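DUF1254 domain-containing protein (Vibrio parahaemolyticus, PDB 3U07) is of unknown function but joins a DUF1254 region and a DUF1214 region in one chain, probably exported by way of an N-terminal signal peptide. Local coordinates at residues Tyr34-Ser39 with Asn230-Trp235; Arg205-Pro210 with Val219-Cys224; Met267-Glu272 with Pro294-Ala299. The protein carries 2 engineered substitutions. All coordinates share one frame; numbering follows the deposited sequence.

All three contacts lie in the helical part of the chain. Contact 1 joins helix 26-52 to helices 228-231 and 233-239; contact 2, enclosed by it in sequence, closes the loop ahead of helix 215-224 onto that helix; contact 3 follows and pairs helices 253-273 and 295-305. The centre of contact 1 is about 15 Å from that of contact 2 and about 13 Å from that of contact 3, and it touches both, whereas contacts 2 and 3 are about 10 Å apart at their nearest atoms. Helix 26-52, which supplies one side of contact 1, also touches helices 215-224, 253-273 and 295-305 and so connects the three sites.

Contact 1: residues Tyr34-Ser39 with Asn230-Trp235; sequences YIYGYS and NADKQW
Asp232 OD2 lies at the edge of the Tyr36 ring, near the ring plane, while Trp235 CB approaches the same ring obliquely. The Tyr36 ring and the five-membered ring of Trp235 are tilted by only 29°, but their centroids are 5.5 Å apart, and the rings are slid so far that they barely overlap. The closer touch is made by the methylene: Trp235 CB comes within 3.5 Å of Tyr36 CD1. One indole face carries the Gln234 side chain, with CG 3.7 Å above the plane and displaced toward the rim.

Tyr36 reaches across from helix 26-52 with CG turned anti to its backbone N (chi1 153°), and its hydroxyl arrives at the junction of helices 228-231 and 233-239. There Tyr36 OH donates a hydrogen bond of 2.6 Å to Asp232 OD2. The phenol and carboxylate planes are nearly perpendicular, and the hydroxyl approaches OD2 on its anti side, 22° out of the carboxylate plane. Asp232 sits in the N-cap position of helix 233-239, yet its side chain makes no capping bond; its other oxygen, OD1, forms a salt bridge with Arg287. The indole has its own polar anchor, NE1 donating to Gly291 O.

All three touching residues are buried. The two carboxylate oxygens of Asp232 thus have different partners, a hydroxyl and a guanidinium, which probably favour its charged form, and the bond to OD2 fixes the direction of the phenol hydroxyl between the helices.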
ATOM      1  N   TYR A  34     -14.562  17.732  -4.674  1.00 17.32           N
ATOM      2  CA  TYR A  34     -13.535  17.530  -3.672  1.00 16.87           C
ATOM      3  C   TYR A  34     -13.275  16.041  -3.426  1.00 17.70           C
ATOM      4  O   TYR A  34     -12.126  15.628  -3.264  1.00 20.93           O
ATOM      5  CB  TYR A  34     -13.914  18.188  -2.344  1.00 18.77           C
ATOM      6  CG  TYR A  34     -12.919  17.862  -1.256  1.00 21.39           C
ATOM      7  CD1 TYR A  34     -11.683  18.507  -1.197  1.00 18.31           C
ATOM      8  CD2 TYR A  34     -13.176  16.852  -0.332  1.00 22.85           C
ATOM      9  CE1 TYR A  34     -10.727  18.148  -0.244  1.00 22.13           C
ATOM     10  CE2 TYR A  34     -12.224  16.486   0.625  1.00 20.01           C
ATOM     11  CZ  TYR A  34     -11.009  17.136   0.660  1.00 22.95           C
ATOM     12  OH  TYR A  34     -10.080  16.775   1.608  1.00 20.36           O
ATOM     13  N   ILE A  35     -14.335  15.237  -3.387  1.00 18.10           N
ATOM     14  CA  ILE A  35     -14.169  13.809  -3.145  1.00 22.45           C
ATOM     15  C   ILE A  35     -13.347  13.158  -4.264  1.00 22.20           C
ATOM     16  O   ILE A  35     -12.553  12.254  -4.001  1.00 20.61           O
ATOM     17  CB  ILE A  35     -15.544  13.117  -2.948  1.00 23.69           C
ATOM     18  CG1 ILE A  35     -16.108  13.513  -1.573  1.00 26.80           C
ATOM     19  CG2 ILE A  35     -15.394  11.595  -3.017  1.00 18.17           C
ATOM     20  CD1 ILE A  35     -17.564  13.139  -1.359  1.00 29.19           C
ATOM     21  N   TYR A  36     -13.519  13.619  -5.501  1.00 22.62           N
ATOM     22  CA  TYR A  36     -12.720  13.094  -6.614  1.00 21.34           C
ATOM     23  C   TYR A  36     -11.264  13.527  -6.401  1.00 22.60           C
ATOM     24  O   TYR A  36     -10.333  12.731  -6.552  1.00 23.68           O
ATOM     25  CB  TYR A  36     -13.207  13.654  -7.958  1.00 20.01           C
ATOM     26  CG  TYR A  36     -12.121  13.718  -9.021  1.00 22.27           C
ATOM     27  CD1 TYR A  36     -11.732  12.578  -9.733  1.00 21.13           C
ATOM     28  CD2 TYR A  36     -11.435  14.908  -9.263  1.00 16.50           C
ATOM     29  CE1 TYR A  36     -10.679  12.625 -10.657  1.00 20.85           C
ATOM     30  CE2 TYR A  36     -10.382  14.967 -10.186  1.00 14.36           C
ATOM     31  CZ  TYR A  36     -10.009  13.824 -10.875  1.00 22.57           C
ATOM     32  OH  TYR A  36      -8.954  13.893 -11.762  1.00 21.97           O
ATOM     33  N   GLY A  37     -11.079  14.791  -6.026  1.00 18.35           N
ATOM     34  CA  GLY A  37      -9.739  15.321  -5.821  1.00 14.35           C
ATOM     35  C   GLY A  37      -9.014  14.832  -4.584  1.00 19.16           C
ATOM     36  O   GLY A  37      -7.778  14.842  -4.533  1.00 15.66           O
ATOM     37  N   TYR A  38      -9.783  14.386  -3.596  1.00 20.76           N
ATOM     38  CA  TYR A  38      -9.231  13.899  -2.330  1.00 20.13           C
ATOM     39  C   TYR A  38      -8.056  12.934  -2.465  1.00 20.66           C
ATOM     40  O   TYR A  38      -6.999  13.144  -1.865  1.00 22.12           O
ATOM     41  CB  TYR A  38     -10.333  13.220  -1.509  1.00 23.77           C
ATOM     42  CG  TYR A  38      -9.850  12.605  -0.214  1.00 20.16           C
ATOM     43  CD1 TYR A  38      -9.687  13.379   0.937  1.00 20.02           C
ATOM     44  CD2 TYR A  38      -9.547  11.246  -0.142  1.00 24.67           C
ATOM     45  CE1 TYR A  38      -9.237  12.810   2.133  1.00 23.69           C
ATOM     46  CE2 TYR A  38      -9.097  10.668   1.045  1.00 21.61           C
ATOM     47  CZ  TYR A  38      -8.943  11.454   2.176  1.00 23.99           C
ATOM     48  OH  TYR A  38      -8.500  10.877   3.345  1.00 26.13           O
ATOM     49  N   SER A  39      -8.239  11.871  -3.238  1.00 15.30           N
ATOM     50  CA  SER A  39      -7.173  10.883  -3.401  1.00 19.13           C
ATOM     51  C   SER A  39      -5.892  11.508  -3.952  1.00 19.11           C
ATOM     52  O   SER A  39      -4.795  11.201  -3.496  1.00 21.36           O
ATOM     53  CB  SER A  39      -7.640   9.740  -4.308  1.00 17.97           C
ATOM     54  OG  SER A  39      -8.738   9.054  -3.731  1.00 20.60           O
ATOM     55  N   ASN A 230      -6.351  13.262 -19.025  1.00 24.35           N
ATOM     56  CA  ASN A 230      -6.927  12.359 -19.989  1.00 26.85           C
ATOM     57  C   ASN A 230      -7.454  11.073 -19.314  1.00 21.69           C
ATOM     58  O   ASN A 230      -8.547  10.606 -19.644  1.00 25.79           O
ATOM     59  CB  ASN A 230      -5.854  12.060 -20.981  1.00 34.50           C
ATOM     60  CG  ASN A 230      -5.556  13.254 -21.867  1.00 71.88           C
ATOM     61  OD1 ASN A 230      -6.432  14.088 -22.108  1.00 88.12           O
ATOM     62  ND2 ASN A 230      -4.338  13.318 -22.399  1.00 83.43           N
ATOM     63  N   ALA A 231      -6.691  10.483 -18.407  1.00 19.86           N
ATOM     64  CA  ALA A 231      -7.205   9.267 -17.794  1.00 23.85           C
ATOM     65  C   ALA A 231      -8.459   9.528 -16.910  1.00 23.95           C
ATOM     66  O   ALA A 231      -9.270   8.627 -16.686  1.00 23.24           O
ATOM     67  CB  ALA A 231      -6.137   8.611 -17.000  1.00 20.75           C
ATOM     68  N   ASP A 232      -8.605  10.748 -16.392  1.00 22.48           N
ATOM     69  CA  ASP A 232      -9.739  11.078 -15.518  1.00 23.65           C
ATOM     70  C   ASP A 232     -10.792  11.940 -16.194  1.00 25.15           C
ATOM     71  O   ASP A 232     -11.627  12.542 -15.518  1.00 21.03           O
ATOM     72  CB  ASP A 232      -9.269  11.835 -14.272  1.00 24.64           C
ATOM     73  CG  ASP A 232      -8.504  10.968 -13.304  1.00 24.94           C
ATOM     74  OD1 ASP A 232      -8.494   9.731 -13.477  1.00 23.84           O
ATOM     75  OD2 ASP A 232      -7.918  11.531 -12.353  1.00 22.40           O
ATOM     76  N   LYS A 233     -10.761  12.000 -17.517  1.00 22.39           N
ATOM     77  CA  LYS A 233     -11.698  12.828 -18.260  1.00 26.83           C
ATOM     78  C   LYS A 233     -13.149  12.685 -17.827  1.00 28.85           C
ATOM     79  O   LYS A 233     -13.855  13.682 -17.686  1.00 24.86           O
ATOM     80  CB  LYS A 233     -11.576  12.549 -19.760  1.00 35.67           C
ATOM     81  CG  LYS A 233     -12.491  13.414 -20.606  1.00 41.17           C
ATOM     82  CD  LYS A 233     -12.253  13.213 -22.094  1.00 49.29           C
ATOM     83  CE  LYS A 233     -13.338  13.903 -22.908  1.00 48.91           C
ATOM     84  NZ  LYS A 233     -13.464  15.347 -22.565  1.00 48.92           N
ATOM     85  N   GLN A 234     -13.599  11.455 -17.616  1.00 26.62           N
ATOM     86  CA  GLN A 234     -14.983  11.240 -17.209  1.00 32.56           C
ATOM     87  C   GLN A 234     -15.297  12.014 -15.930  1.00 38.52           C
ATOM     88  O   GLN A 234     -16.393  12.551 -15.773  1.00 44.57           O
ATOM     89  CB  GLN A 234     -15.269   9.746 -17.007  1.00 38.31           C
ATOM     90  CG  GLN A 234     -14.464   9.094 -15.901  1.00 48.03           C
ATOM     91  CD  GLN A 234     -13.066   8.693 -16.338  1.00 50.30           C
ATOM     92  OE1 GLN A 234     -12.526   9.215 -17.317  1.00 49.26           O
ATOM     93  NE2 GLN A 234     -12.466   7.765 -15.601  1.00 44.81           N
ATOM     94  N   TRP A 235     -14.329  12.091 -15.025  1.00 29.74           N
ATOM     95  CA  TRP A 235     -14.533  12.810 -13.771  1.00 24.38           C
ATOM     96  C   TRP A 235     -14.327  14.309 -13.944  1.00 25.00           C
ATOM     97  O   TRP A 235     -15.122  15.113 -13.458  1.00 25.37           O
ATOM     98  CB  TRP A 235     -13.577  12.289 -12.700  1.00 23.16           C
ATOM     99  CG  TRP A 235     -13.688  10.818 -12.457  1.00 28.18           C
ATOM    100  CD1 TRP A 235     -12.728   9.872 -12.689  1.00 27.89           C
ATOM    101  CD2 TRP A 235     -14.815  10.121 -11.916  1.00 25.63           C
ATOM    102  NE1 TRP A 235     -13.187   8.628 -12.323  1.00 23.34           N
ATOM    103  CE2 TRP A 235     -14.465   8.753 -11.845  1.00 29.68           C
ATOM    104  CE3 TRP A 235     -16.087  10.520 -11.482  1.00 29.59           C
ATOM    105  CZ2 TRP A 235     -15.343   7.778 -11.355  1.00 28.28           C
ATOM    106  CZ3 TRP A 235     -16.961   9.550 -10.996  1.00 35.09           C
ATOM    107  CH2 TRP A 235     -16.581   8.193 -10.936  1.00 31.96           C
TER

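Contact 2: residues Arg205-Pro210 with Val219-Cys224; sequences RTYPDP and VNFVLC
Phe221, on helix 215-224, presents one ring face to Pro208 of the preceding loop in a proline-aromatic CH-pi contact that folds this loop back over the helix it leads into. Pro208 CD stands 3.6 Å from the centroid of the Phe221 ring and only 7° off the ring normal, almost exactly over the centre. The neighbouring Pro208 CG reaches the root of the ring, 3.7 Å from Phe221 CG, so two carbons of the pyrrolidine cover this face.

Other loop residues gather round the far end of the phenyl. Arg205 CB lies at its edge, near the ring plane, and Tyr207 CD1 comes obliquely to 4.0 Å from Phe221 CE2. One polar atom of the loop also touches the ring: Thr206 O approaches obliquely to 3.3 Å from Phe221 CE1. The phenyl gets there because CG is anti to the backbone N (chi1 172°), which carries the ring out from the helix.

In the next shell, Arg205 CB rests 3.7 Å above the Tyr207 ring plane, toward its rim, while the Arg205 guanidinium pairs with Asp90 and Asp225. Pro208 O accepts a hydrogen bond from Tyr44 OH of helix 26-52, tying the loop to the long helix. On the helix side, Cys224 is joined by a disulfide to Cys247, and the segment around that cysteine is bonded by the Asn220 side chain, whose ND2 donates to both Gly243 O and Lys248 O.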
ATOM      1  N   ARG A 205      10.617  20.825 -10.461  1.00 34.98           N
ATOM      2  CA  ARG A 205       9.294  21.353 -10.141  1.00 32.53           C
ATOM      3  C   ARG A 205       9.305  22.404  -9.040  1.00 30.18           C
ATOM      4  O   ARG A 205      10.218  22.449  -8.219  1.00 32.97           O
ATOM      5  CB  ARG A 205       8.382  20.205  -9.686  1.00 21.49           C
ATOM      6  CG  ARG A 205       8.201  19.081 -10.694  1.00 29.34           C
ATOM      7  CD  ARG A 205       7.632  17.828 -10.033  1.00 29.30           C
ATOM      8  NE  ARG A 205       7.306  16.796 -11.018  1.00 24.26           N
ATOM      9  CZ  ARG A 205       8.184  15.980 -11.586  1.00 21.20           C
ATOM     10  NH1 ARG A 205       9.475  16.044 -11.275  1.00 16.25           N
ATOM     11  NH2 ARG A 205       7.767  15.103 -12.484  1.00 23.03           N
ATOM     12  N   THR A 206       8.283  23.251  -9.042  1.00 30.89           N
ATOM     13  CA  THR A 206       8.113  24.255  -8.001  1.00 32.43           C
ATOM     14  C   THR A 206       6.839  23.742  -7.316  1.00 25.63           C
ATOM     15  O   THR A 206       5.740  23.814  -7.867  1.00 28.13           O
ATOM     16  CB  THR A 206       7.915  25.673  -8.590  1.00 38.38           C
ATOM     17  OG1 THR A 206       6.768  25.691  -9.443  1.00 53.07           O
ATOM     18  CG2 THR A 206       9.130  26.067  -9.404  1.00 31.32           C
ATOM     19  N   TYR A 207       7.008  23.201  -6.118  1.00 26.02           N
ATOM     20  CA  TYR A 207       5.915  22.594  -5.364  1.00 29.94           C
ATOM     21  C   TYR A 207       5.060  23.500  -4.493  1.00 33.54           C
ATOM     22  O   TYR A 207       5.580  24.230  -3.654  1.00 33.37           O
ATOM     23  CB  TYR A 207       6.480  21.489  -4.474  1.00 29.95           C
ATOM     24  CG  TYR A 207       7.197  20.386  -5.212  1.00 31.59           C
ATOM     25  CD1 TYR A 207       6.485  19.442  -5.954  1.00 25.84           C
ATOM     26  CD2 TYR A 207       8.586  20.262  -5.143  1.00 26.73           C
ATOM     27  CE1 TYR A 207       7.136  18.398  -6.605  1.00 28.21           C
ATOM     28  CE2 TYR A 207       9.251  19.220  -5.795  1.00 24.60           C
ATOM     29  CZ  TYR A 207       8.514  18.290  -6.520  1.00 25.62           C
ATOM     30  OH  TYR A 207       9.146  17.235  -7.138  1.00 22.27           O
ATOM     31  N   PRO A 208       3.729  23.436  -4.661  1.00 32.02           N
ATOM     32  CA  PRO A 208       2.820  24.263  -3.861  1.00 34.41           C
ATOM     33  C   PRO A 208       2.926  23.789  -2.416  1.00 32.52           C
ATOM     34  O   PRO A 208       2.989  22.583  -2.167  1.00 28.20           O
ATOM     35  CB  PRO A 208       1.440  23.942  -4.446  1.00 32.58           C
ATOM     36  CG  PRO A 208       1.737  23.430  -5.826  1.00 33.73           C
ATOM     37  CD  PRO A 208       2.973  22.608  -5.617  1.00 29.70           C
ATOM     38  N   ASP A 209       2.951  24.724  -1.471  1.00 31.10           N
ATOM     39  CA  ASP A 209       3.032  24.370  -0.056  1.00 24.21           C
ATOM     40  C   ASP A 209       1.637  23.994   0.428  1.00 23.89           C
ATOM     41  O   ASP A 209       0.704  24.796   0.346  1.00 23.62           O
ATOM     42  CB  ASP A 209       3.540  25.554   0.778  1.00 28.84           C
ATOM     43  CG  ASP A 209       3.816  25.176   2.230  1.00 40.31           C
ATOM     44  OD1 ASP A 209       3.209  24.203   2.728  1.00 38.88           O
ATOM     45  OD2 ASP A 209       4.632  25.862   2.883  1.00 48.21           O
ATOM     46  N   PRO A 210       1.468  22.763   0.925  1.00 22.95           N
ATOM     47  CA  PRO A 210       0.149  22.349   1.410  1.00 27.53           C
ATOM     48  C   PRO A 210      -0.427  23.187   2.560  1.00 30.65           C
ATOM     49  O   PRO A 210      -1.643  23.284   2.714  1.00 31.94           O
ATOM     50  CB  PRO A 210       0.366  20.880   1.800  1.00 29.64           C
ATOM     51  CG  PRO A 210       1.854  20.773   2.010  1.00 35.33           C
ATOM     52  CD  PRO A 210       2.402  21.627   0.910  1.00 29.50           C
ATOM     53  N   VAL A 219      -4.371  19.906  -6.421  1.00 17.86           N
ATOM     54  CA  VAL A 219      -4.886  18.912  -7.351  1.00 14.38           C
ATOM     55  C   VAL A 219      -4.611  19.305  -8.812  1.00 15.27           C
ATOM     56  O   VAL A 219      -4.179  18.471  -9.604  1.00 14.61           O
ATOM     57  CB  VAL A 219      -6.404  18.690  -7.152  1.00 17.65           C
ATOM     58  CG1 VAL A 219      -6.962  17.809  -8.280  1.00 18.46           C
ATOM     59  CG2 VAL A 219      -6.655  18.019  -5.798  1.00 13.70           C
ATOM     60  N   ASN A 220      -4.867  20.562  -9.174  1.00 15.76           N
ATOM     61  CA  ASN A 220      -4.620  21.011 -10.549  1.00 15.76           C
ATOM     62  C   ASN A 220      -3.131  20.915 -10.884  1.00 16.88           C
ATOM     63  O   ASN A 220      -2.760  20.633 -12.024  1.00 16.40           O
ATOM     64  CB  ASN A 220      -5.111  22.449 -10.752  1.00 15.71           C
ATOM     65  CG  ASN A 220      -6.624  22.558 -10.710  1.00 20.62           C
ATOM     66  OD1 ASN A 220      -7.330  21.552 -10.640  1.00 17.53           O
ATOM     67  ND2 ASN A 220      -7.130  23.782 -10.760  1.00 18.08           N
ATOM     68  N   PHE A 221      -2.283  21.147  -9.886  1.00 18.87           N
ATOM     69  CA  PHE A 221      -0.839  21.057 -10.073  1.00 18.66           C
ATOM     70  C   PHE A 221      -0.440  19.615 -10.417  1.00 23.83           C
ATOM     71  O   PHE A 221       0.306  19.370 -11.369  1.00 19.96           O
ATOM     72  CB  PHE A 221      -0.116  21.486  -8.793  1.00 21.33           C
ATOM     73  CG  PHE A 221       1.363  21.240  -8.823  1.00 23.37           C
ATOM     74  CD1 PHE A 221       2.214  22.109  -9.501  1.00 26.36           C
ATOM     75  CD2 PHE A 221       1.906  20.127  -8.188  1.00 21.18           C
ATOM     76  CE1 PHE A 221       3.591  21.872  -9.541  1.00 25.34           C
ATOM     77  CE2 PHE A 221       3.276  19.878  -8.221  1.00 23.23           C
ATOM     78  CZ  PHE A 221       4.122  20.754  -8.900  1.00 24.31           C
ATOM     79  N   VAL A 222      -0.929  18.662  -9.630  1.00 20.67           N
ATOM     80  CA  VAL A 222      -0.617  17.258  -9.873  1.00 19.56           C
ATOM     81  C   VAL A 222      -1.203  16.789 -11.201  1.00 21.40           C
ATOM     82  O   VAL A 222      -0.559  16.053 -11.949  1.00 15.78           O
ATOM     83  CB  VAL A 222      -1.163  16.363  -8.744  1.00 17.74           C
ATOM     84  CG1 VAL A 222      -1.004  14.897  -9.117  1.00 14.57           C
ATOM     85  CG2 VAL A 222      -0.420  16.665  -7.450  1.00 19.18           C
ATOM     86  N   LEU A 223      -2.428  17.218 -11.482  1.00 17.73           N
ATOM     87  CA  LEU A 223      -3.127  16.854 -12.711  1.00 15.31           C
ATOM     88  C   LEU A 223      -2.312  17.279 -13.932  1.00 15.32           C
ATOM     89  O   LEU A 223      -2.298  16.603 -14.951  1.00 16.69           O
ATOM     90  CB  LEU A 223      -4.491  17.552 -12.749  1.00 19.33           C
ATOM     91  CG  LEU A 223      -5.839  16.811 -12.694  1.00 26.52           C
ATOM     92  CD1 LEU A 223      -5.713  15.383 -12.237  1.00 17.88           C
ATOM     93  CD2 LEU A 223      -6.752  17.599 -11.777  1.00 18.64           C
ATOM     94  N   CYS A 224      -1.633  18.411 -13.804  1.00 15.83           N
ATOM     95  CA  CYS A 224      -0.831  18.959 -14.890  1.00 21.35           C
ATOM     96  C   CYS A 224       0.402  18.111 -15.183  1.00 22.27           C
ATOM     97  O   CYS A 224       0.789  17.949 -16.336  1.00 20.74           O
ATOM     98  CB  CYS A 224      -0.384  20.384 -14.531  1.00 20.63           C
ATOM     99  SG  CYS A 224       0.217  21.375 -15.940  1.00 30.40           S
TER

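Contact 3: residues Met267-Glu272 with Pro294-Ala299; sequences MEHLVE and PRDIFA
His269 and Asp296 meet edge-on, the imidazole and carboxylate planes nearly coplanar (6° apart), so that one flat group nearly continues the other across the gap between helices. His269 NE2 donates to Asp296 OD2 at 2.8 Å, and the bond is fairly straight, with an N-H...O angle of 161°. The acceptor lies close to the imidazole plane and offers its anti lone pair, the one directed away from OD1. Asp296 CG sits between its own backbone N and carbonyl carbon, an arrangement in which OD1 also receives a weak, bent bond from Ile297 N. OD2 therefore takes the main bond, and the one to OD1 is secondary.

Beside this polar pair, Leu270 supplies the apolar part. Its CD2 branch reaches over to Ala299 CB at 3.9 Å and lies equally near the backbone oxygen of Asp296.

Helices 253-273 and 295-305 cross here at -66°, their local axes 10.2 Å apart. Helix 26-52 packs against both: Glu31 touches His269, Tyr34 and Tyr38 touch selenomethionine Met267, and Ser39 meets Phe298.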
HETATM    1  N   MSE A 267     -15.320  15.974   3.264  1.00 29.38           N
HETATM    2  CA  MSE A 267     -14.664  15.272   4.367  1.00 27.50           C
HETATM    3  C   MSE A 267     -15.687  14.663   5.323  1.00 33.04           C
HETATM    4  O   MSE A 267     -15.522  13.526   5.764  1.00 28.28           O
HETATM    5  CB  MSE A 267     -13.747  16.211   5.158  1.00 24.94           C
HETATM    6  CG  MSE A 267     -12.331  16.341   4.613  1.00 38.00           C
HETATM    7 SE   MSE A 267     -11.439  14.631   4.300  1.00 45.56          SE
HETATM    8  CE  MSE A 267     -11.412  13.926   6.103  1.00 33.30           C
ATOM      9  N   GLU A 268     -16.731  15.421   5.654  1.00 31.70           N
ATOM     10  CA  GLU A 268     -17.767  14.915   6.552  1.00 29.49           C
ATOM     11  C   GLU A 268     -18.285  13.601   5.983  1.00 31.87           C
ATOM     12  O   GLU A 268     -18.338  12.590   6.676  1.00 34.48           O
ATOM     13  CB  GLU A 268     -18.924  15.916   6.670  1.00 28.43           C
ATOM     14  CG  GLU A 268     -18.598  17.162   7.479  1.00 36.35           C
ATOM     15  CD  GLU A 268     -19.716  18.199   7.456  1.00 44.65           C
ATOM     16  OE1 GLU A 268     -19.511  19.297   8.008  1.00 44.71           O
ATOM     17  OE2 GLU A 268     -20.797  17.926   6.889  1.00 44.66           O
ATOM     18  N   HIS A 269     -18.652  13.629   4.706  1.00 34.80           N
ATOM     19  CA  HIS A 269     -19.161  12.450   4.022  1.00 30.29           C
ATOM     20  C   HIS A 269     -18.196  11.268   4.122  1.00 32.43           C
ATOM     21  O   HIS A 269     -18.618  10.136   4.360  1.00 29.67           O
ATOM     22  CB  HIS A 269     -19.415  12.772   2.552  1.00 30.26           C
ATOM     23  CG  HIS A 269     -19.894  11.601   1.755  1.00 38.21           C
ATOM     24  ND1 HIS A 269     -21.186  11.129   1.827  1.00 47.51           N
ATOM     25  CD2 HIS A 269     -19.244  10.790   0.886  1.00 36.94           C
ATOM     26  CE1 HIS A 269     -21.313  10.079   1.036  1.00 50.42           C
ATOM     27  NE2 HIS A 269     -20.149   9.851   0.454  1.00 40.26           N
ATOM     28  N   LEU A 270     -16.905  11.525   3.938  1.00 33.65           N
ATOM     29  CA  LEU A 270     -15.911  10.458   4.006  1.00 33.50           C
ATOM     30  C   LEU A 270     -15.787   9.858   5.401  1.00 34.81           C
ATOM     31  O   LEU A 270     -15.595   8.648   5.553  1.00 35.22           O
ATOM     32  CB  LEU A 270     -14.538  10.958   3.552  1.00 28.90           C
ATOM     33  CG  LEU A 270     -14.359  11.327   2.078  1.00 30.80           C
ATOM     34  CD1 LEU A 270     -12.872  11.513   1.809  1.00 36.79           C
ATOM     35  CD2 LEU A 270     -14.923  10.238   1.174  1.00 23.02           C
ATOM     36  N   VAL A 271     -15.877  10.701   6.420  1.00 32.31           N
ATOM     37  CA  VAL A 271     -15.780  10.215   7.786  1.00 34.66           C
ATOM     38  C   VAL A 271     -16.983   9.323   8.078  1.00 30.61           C
ATOM     39  O   VAL A 271     -16.835   8.220   8.596  1.00 29.24           O
ATOM     40  CB  VAL A 271     -15.744  11.385   8.793  1.00 34.76           C
ATOM     41  CG1 VAL A 271     -15.742  10.853  10.215  1.00 25.13           C
ATOM     42  CG2 VAL A 271     -14.506  12.231   8.550  1.00 37.71           C
ATOM     43  N   GLU A 272     -18.171   9.795   7.718  1.00 31.33           N
ATOM     44  CA  GLU A 272     -19.397   9.041   7.953  1.00 38.14           C
ATOM     45  C   GLU A 272     -19.489   7.735   7.168  1.00 42.14           C
ATOM     46  O   GLU A 272     -20.110   6.774   7.623  1.00 32.83           O
ATOM     47  CB  GLU A 272     -20.610   9.915   7.626  1.00 44.93           C
ATOM     48  CG  GLU A 272     -21.900   9.139   7.428  1.00 55.39           C
ATOM     49  CD  GLU A 272     -23.051  10.019   6.983  1.00 71.29           C
ATOM     50  OE1 GLU A 272     -22.810  10.973   6.212  1.00 76.25           O
ATOM     51  OE2 GLU A 272     -24.200   9.745   7.389  1.00 76.72           O
ATOM     52  N   PRO A 294     -17.232   4.343  -8.057  1.00 27.98           N
ATOM     53  CA  PRO A 294     -17.693   5.516  -7.303  1.00 25.88           C
ATOM     54  C   PRO A 294     -16.533   6.194  -6.572  1.00 25.53           C
ATOM     55  O   PRO A 294     -15.717   5.525  -5.930  1.00 26.01           O
ATOM     56  CB  PRO A 294     -18.721   4.923  -6.342  1.00 26.11           C
ATOM     57  CG  PRO A 294     -19.289   3.782  -7.124  1.00 22.52           C
ATOM     58  CD  PRO A 294     -18.038   3.157  -7.709  1.00 22.30           C
ATOM     59  N   ARG A 295     -16.469   7.521  -6.667  1.00 18.30           N
ATOM     60  CA  ARG A 295     -15.391   8.278  -6.038  1.00 20.30           C
ATOM     61  C   ARG A 295     -15.332   8.251  -4.512  1.00 21.80           C
ATOM     62  O   ARG A 295     -14.236   8.171  -3.948  1.00 18.88           O
ATOM     63  CB  ARG A 295     -15.412   9.738  -6.508  1.00 21.11           C
ATOM     64  CG  ARG A 295     -15.013   9.961  -7.969  1.00 23.61           C
ATOM     65  CD  ARG A 295     -13.629   9.407  -8.269  1.00 20.92           C
ATOM     66  NE  ARG A 295     -13.660   7.988  -8.612  1.00 21.21           N
ATOM     67  CZ  ARG A 295     -12.578   7.268  -8.894  1.00 22.40           C
ATOM     68  NH1 ARG A 295     -11.379   7.838  -8.864  1.00 19.03           N
ATOM     69  NH2 ARG A 295     -12.692   5.985  -9.213  1.00 22.87           N
ATOM     70  N   ASP A 296     -16.473   8.324  -3.827  1.00 18.99           N
ATOM     71  CA  ASP A 296     -16.395   8.308  -2.369  1.00 21.82           C
ATOM     72  C   ASP A 296     -15.863   6.976  -1.859  1.00 22.90           C
ATOM     73  O   ASP A 296     -15.100   6.942  -0.897  1.00 20.56           O
ATOM     74  CB  ASP A 296     -17.743   8.669  -1.709  1.00 27.29           C
ATOM     75  CG  ASP A 296     -18.904   7.814  -2.189  1.00 34.04           C
ATOM     76  OD1 ASP A 296     -18.715   6.926  -3.041  1.00 34.35           O
ATOM     77  OD2 ASP A 296     -20.028   8.048  -1.696  1.00 39.48           O
ATOM     78  N   ILE A 297     -16.225   5.882  -2.522  1.00 26.63           N
ATOM     79  CA  ILE A 297     -15.730   4.576  -2.100  1.00 23.94           C
ATOM     80  C   ILE A 297     -14.236   4.459  -2.449  1.00 22.16           C
ATOM     81  O   ILE A 297     -13.440   3.984  -1.637  1.00 21.81           O
ATOM     82  CB  ILE A 297     -16.536   3.430  -2.762  1.00 28.86           C
ATOM     83  CG1 ILE A 297     -18.017   3.571  -2.386  1.00 33.68           C
ATOM     84  CG2 ILE A 297     -16.004   2.070  -2.288  1.00 26.42           C
ATOM     85  CD1 ILE A 297     -18.930   2.566  -3.043  1.00 35.49           C
ATOM     86  N   PHE A 298     -13.846   4.904  -3.643  1.00 18.25           N
ATOM     87  CA  PHE A 298     -12.438   4.851  -4.038  1.00 16.99           C
ATOM     88  C   PHE A 298     -11.619   5.663  -3.033  1.00 18.06           C
ATOM     89  O   PHE A 298     -10.534   5.252  -2.604  1.00 17.54           O
ATOM     90  CB  PHE A 298     -12.251   5.448  -5.438  1.00 19.67           C
ATOM     91  CG  PHE A 298     -10.818   5.469  -5.902  1.00 22.23           C
ATOM     92  CD1 PHE A 298     -10.212   4.314  -6.389  1.00 19.13           C
ATOM     93  CD2 PHE A 298     -10.067   6.643  -5.838  1.00 28.68           C
ATOM     94  CE1 PHE A 298      -8.881   4.325  -6.804  1.00 17.12           C
ATOM     95  CE2 PHE A 298      -8.730   6.665  -6.251  1.00 28.20           C
ATOM     96  CZ  PHE A 298      -8.138   5.500  -6.735  1.00 18.12           C
ATOM     97  N   ALA A 299     -12.157   6.820  -2.659  1.00 16.01           N
ATOM     98  CA  ALA A 299     -11.507   7.713  -1.704  1.00 20.09           C
ATOM     99  C   ALA A 299     -11.272   7.054  -0.342  1.00 22.93           C
ATOM    100  O   ALA A 299     -10.298   7.375   0.345  1.00 21.18           O
ATOM    101  CB  ALA A 299     -12.346   8.984  -1.529  1.00 13.92           C
TER